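Local coordinates for protein FkbI (Streptomyces hygroscopicus, PDB 1R2J) that binds FAD and, as a member of the acyl-CoA dehydrogenase family, probably oxidises an acyl-ACP intermediate in making the methoxymalonyl extender unit of the polyketide FK520, at residues 43-49 / 98-102. Residues are numbered along the deposited sequence; the frame is centred on the assembly and turned at random.
Sequences VAAEHGG and LKELT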
ATOM      1  N   VAL A  43       2.310 -13.713  -5.994  1.00 26.43           N
ATOM      2  CA  VAL A  43       3.564 -14.365  -6.360  1.00 27.05           C
ATOM      3  C   VAL A  43       3.278 -15.770  -6.884  1.00 28.25           C
ATOM      4  O   VAL A  43       2.499 -16.522  -6.291  1.00 27.08           O
ATOM      5  CB  VAL A  43       4.535 -14.428  -5.155  1.00 26.82           C
ATOM      6  CG1 VAL A  43       5.732 -15.325  -5.472  1.00 24.92           C
ATOM      7  CG2 VAL A  43       5.017 -13.024  -4.829  1.00 24.10           C
ATOM      8  N   ALA A  44       3.904 -16.100  -8.011  1.00 29.44           N
ATOM      9  CA  ALA A  44       3.741 -17.394  -8.661  1.00 29.09           C
ATOM     10  C   ALA A  44       4.081 -18.555  -7.732  1.00 30.18           C
ATOM     11  O   ALA A  44       4.901 -18.418  -6.825  1.00 29.97           O
ATOM     12  CB  ALA A  44       4.607 -17.451  -9.916  1.00 31.41           C
ATOM     13  N   ALA A  45       3.442 -19.697  -7.966  1.00 30.65           N
ATOM     14  CA  ALA A  45       3.667 -20.888  -7.149  1.00 32.92           C
ATOM     15  C   ALA A  45       5.103 -21.391  -7.261  1.00 33.85           C
ATOM     16  O   ALA A  45       5.646 -21.965  -6.312  1.00 34.52           O
ATOM     17  CB  ALA A  45       2.693 -21.990  -7.558  1.00 32.86           C
ATOM     18  N   GLU A  46       5.715 -21.171  -8.421  1.00 35.37           N
ATOM     19  CA  GLU A  46       7.087 -21.601  -8.664  1.00 37.56           C
ATOM     20  C   GLU A  46       8.055 -21.025  -7.639  1.00 37.29           C
ATOM     21  O   GLU A  46       9.146 -21.560  -7.434  1.00 36.83           O
ATOM     22  CB  GLU A  46       7.525 -21.188 -10.071  1.00 40.26           C
ATOM     23  CG  GLU A  46       6.785 -21.913 -11.181  1.00 45.98           C
ATOM     24  CD  GLU A  46       7.175 -21.424 -12.561  1.00 48.40           C
ATOM     25  OE1 GLU A  46       6.706 -22.014 -13.558  1.00 50.43           O
ATOM     26  OE2 GLU A  46       7.948 -20.447 -12.648  1.00 49.79           O
ATOM     27  N   HIS A  47       7.658 -19.933  -6.996  1.00 36.08           N
ATOM     28  CA  HIS A  47       8.507 -19.294  -5.997  1.00 35.18           C
ATOM     29  C   HIS A  47       7.894 -19.476  -4.620  1.00 34.72           C
ATOM     30  O   HIS A  47       8.256 -18.792  -3.661  1.00 35.46           O
ATOM     31  CB  HIS A  47       8.675 -17.804  -6.323  1.00 36.43           C
ATOM     32  CG  HIS A  47       9.254 -17.546  -7.681  1.00 36.41           C
ATOM     33  ND1 HIS A  47      10.569 -17.817  -7.996  1.00 37.86           N
ATOM     34  CD2 HIS A  47       8.687 -17.070  -8.816  1.00 36.12           C
ATOM     35  CE1 HIS A  47      10.786 -17.518  -9.264  1.00 36.39           C
ATOM     36  NE2 HIS A  47       9.661 -17.064  -9.785  1.00 35.87           N
ATOM     37  N   GLY A  48       6.959 -20.413  -4.530  1.00 33.28           N
ATOM     38  CA  GLY A  48       6.307 -20.679  -3.263  1.00 31.71           C
ATOM     39  C   GLY A  48       5.163 -19.725  -2.985  1.00 30.19           C
ATOM     40  O   GLY A  48       4.660 -19.655  -1.865  1.00 29.19           O
ATOM     41  N   GLY A  49       4.749 -18.985  -4.007  1.00 29.86           N
ATOM     42  CA  GLY A  49       3.659 -18.040  -3.838  1.00 28.03           C
ATOM     43  C   GLY A  49       2.304 -18.700  -4.000  1.00 28.08           C
ATOM     44  O   GLY A  49       2.212 -19.873  -4.375  1.00 27.08           O
ATOM     45  N   LEU A  98      11.937 -13.758  -4.279  1.00 35.00           N
ATOM     46  CA  LEU A  98      10.532 -14.115  -4.189  1.00 34.21           C
ATOM     47  C   LEU A  98      10.255 -15.240  -3.188  1.00 35.58           C
ATOM     48  O   LEU A  98       9.241 -15.212  -2.484  1.00 34.33           O
ATOM     49  CB  LEU A  98       9.987 -14.484  -5.575  1.00 33.15           C
ATOM     50  CG  LEU A  98       9.848 -13.313  -6.560  1.00 33.43           C
ATOM     51  CD1 LEU A  98       9.431 -13.837  -7.921  1.00 31.80           C
ATOM     52  CD2 LEU A  98       8.828 -12.311  -6.055  1.00 33.59           C
ATOM     53  N   LYS A  99      11.154 -16.218  -3.107  1.00 35.71           N
ATOM     54  CA  LYS A  99      10.964 -17.333  -2.182  1.00 36.22           C
ATOM     55  C   LYS A  99      11.078 -16.863  -0.734  1.00 35.04           C
ATOM     56  O   LYS A  99      10.405 -17.387   0.154  1.00 33.44           O
ATOM     57  CB  LYS A  99      11.989 -18.437  -2.450  1.00 38.62           C
ATOM     58  CG  LYS A  99      13.360 -18.162  -1.838  1.00 44.45           C
ATOM     59  CD  LYS A  99      13.586 -18.961  -0.554  1.00 47.22           C
ATOM     60  CE  LYS A  99      13.559 -20.477  -0.785  1.00 49.69           C
ATOM     61  NZ  LYS A  99      13.779 -21.275   0.456  1.00 51.25           N
ATOM     62  N   GLU A 100      11.934 -15.877  -0.493  1.00 34.47           N
ATOM     63  CA  GLU A 100      12.092 -15.353   0.853  1.00 33.98           C
ATOM     64  C   GLU A 100      10.873 -14.534   1.277  1.00 32.40           C
ATOM     65  O   GLU A 100      10.513 -14.514   2.456  1.00 31.84           O
ATOM     66  CB  GLU A 100      13.357 -14.498   0.949  1.00 36.34           C
ATOM     67  CG  GLU A 100      14.635 -15.273   0.677  1.00 40.59           C
ATOM     68  CD  GLU A 100      15.872 -14.557   1.180  1.00 43.71           C
ATOM     69  OE1 GLU A 100      16.990 -14.919   0.745  1.00 46.69           O
ATOM     70  OE2 GLU A 100      15.727 -13.631   2.009  1.00 44.27           O
ATOM     71  N   LEU A 101      10.241 -13.862   0.320  1.00 31.29           N
ATOM     72  CA  LEU A 101       9.065 -13.039   0.614  1.00 31.89           C
ATOM     73  C   LEU A 101       7.810 -13.883   0.812  1.00 32.14           C
ATOM     74  O   LEU A 101       6.713 -13.349   1.023  1.00 31.61           O
ATOM     75  CB  LEU A 101       8.823 -12.029  -0.518  1.00 30.97           C
ATOM     76  CG  LEU A 101       9.928 -11.000  -0.783  1.00 30.70           C
ATOM     77  CD1 LEU A 101       9.491 -10.079  -1.907  1.00 30.49           C
ATOM     78  CD2 LEU A 101      10.209 -10.198   0.477  1.00 31.06           C
ATOM     79  N   THR A 102       7.971 -15.199   0.748  1.00 33.60           N
ATOM     80  CA  THR A 102       6.849 -16.107   0.924  1.00 33.86           C
ATOM     81  C   THR A 102       7.321 -17.313   1.791  1.00 33.89           C
ATOM     82  O   THR A 102       6.797 -18.404   1.670  1.00 33.99           O
ATOM     83  CB  THR A 102       6.336 -16.609  -0.443  1.00 34.36           C
ATOM     84  OG1 THR A 102       7.286 -17.519  -0.997  1.00 33.86           O
ATOM     85  CG2 THR A 102       6.118 -15.469  -1.382  1.00 35.26           C
TER
HETATM   86  O   HOH W   1       6.732 -20.823   0.343  1.00 36.48           O
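In the N-terminal helical domain of this acyl-CoA dehydrogenase fold, the last turn of helix 91-100 and the residues just after it meet the loop 43-49, with its short 3-10 segment: His47, Gly48 and Val43 touch Leu98 and Lys99 of the helix and Thr102 beyond its end. The loop is held from within by Ala44 O, which accepts both His47 N and Gly49 N, from opposite faces of its carbonyl plane. Against it Leu98 lays a methyl over the imidazole: CD1 stands 3.7 Å from the centroid of the His47 ring, 21° off the normal, a CH-pi contact displaced toward the rim on the CD2 side. A chi1 of -58°, with CG anti to the carbonyl carbon, turns one face of the His47 ring to that methyl, and the CB atoms of His47 and Leu98 also meet, at 3.6 Å. Were His47 cut back to an alanine, Leu98 CD1 would probably lose the ring face it rests on, and a gap would be likely to open beside the helix end. A second branch of Leu98, CD2, lies 4.1 Å from Val43 CG2, while Val43 CG1 and Thr102 CG2 approach tip to tip. The example illustrates how a loop can pack on a helix end by joining an apolar face contact to a hydroxyl set among several carbonyls: the single proton of Thr102 OG1 has weak choices in His47 O at 3.1 Å, Gly48 O at 3.5 Å, and the carbonyls of Leu98 and Lys99. One water donates to both Gly48 O and Thr102 O, bridging the segments. Helix 69-88 borders both partners, Ala82 touching Val43 and Gln86 touching Leu98, where the loop leading to helix 54-67 meets the end of helix 91-100, shortly before strand 107-110.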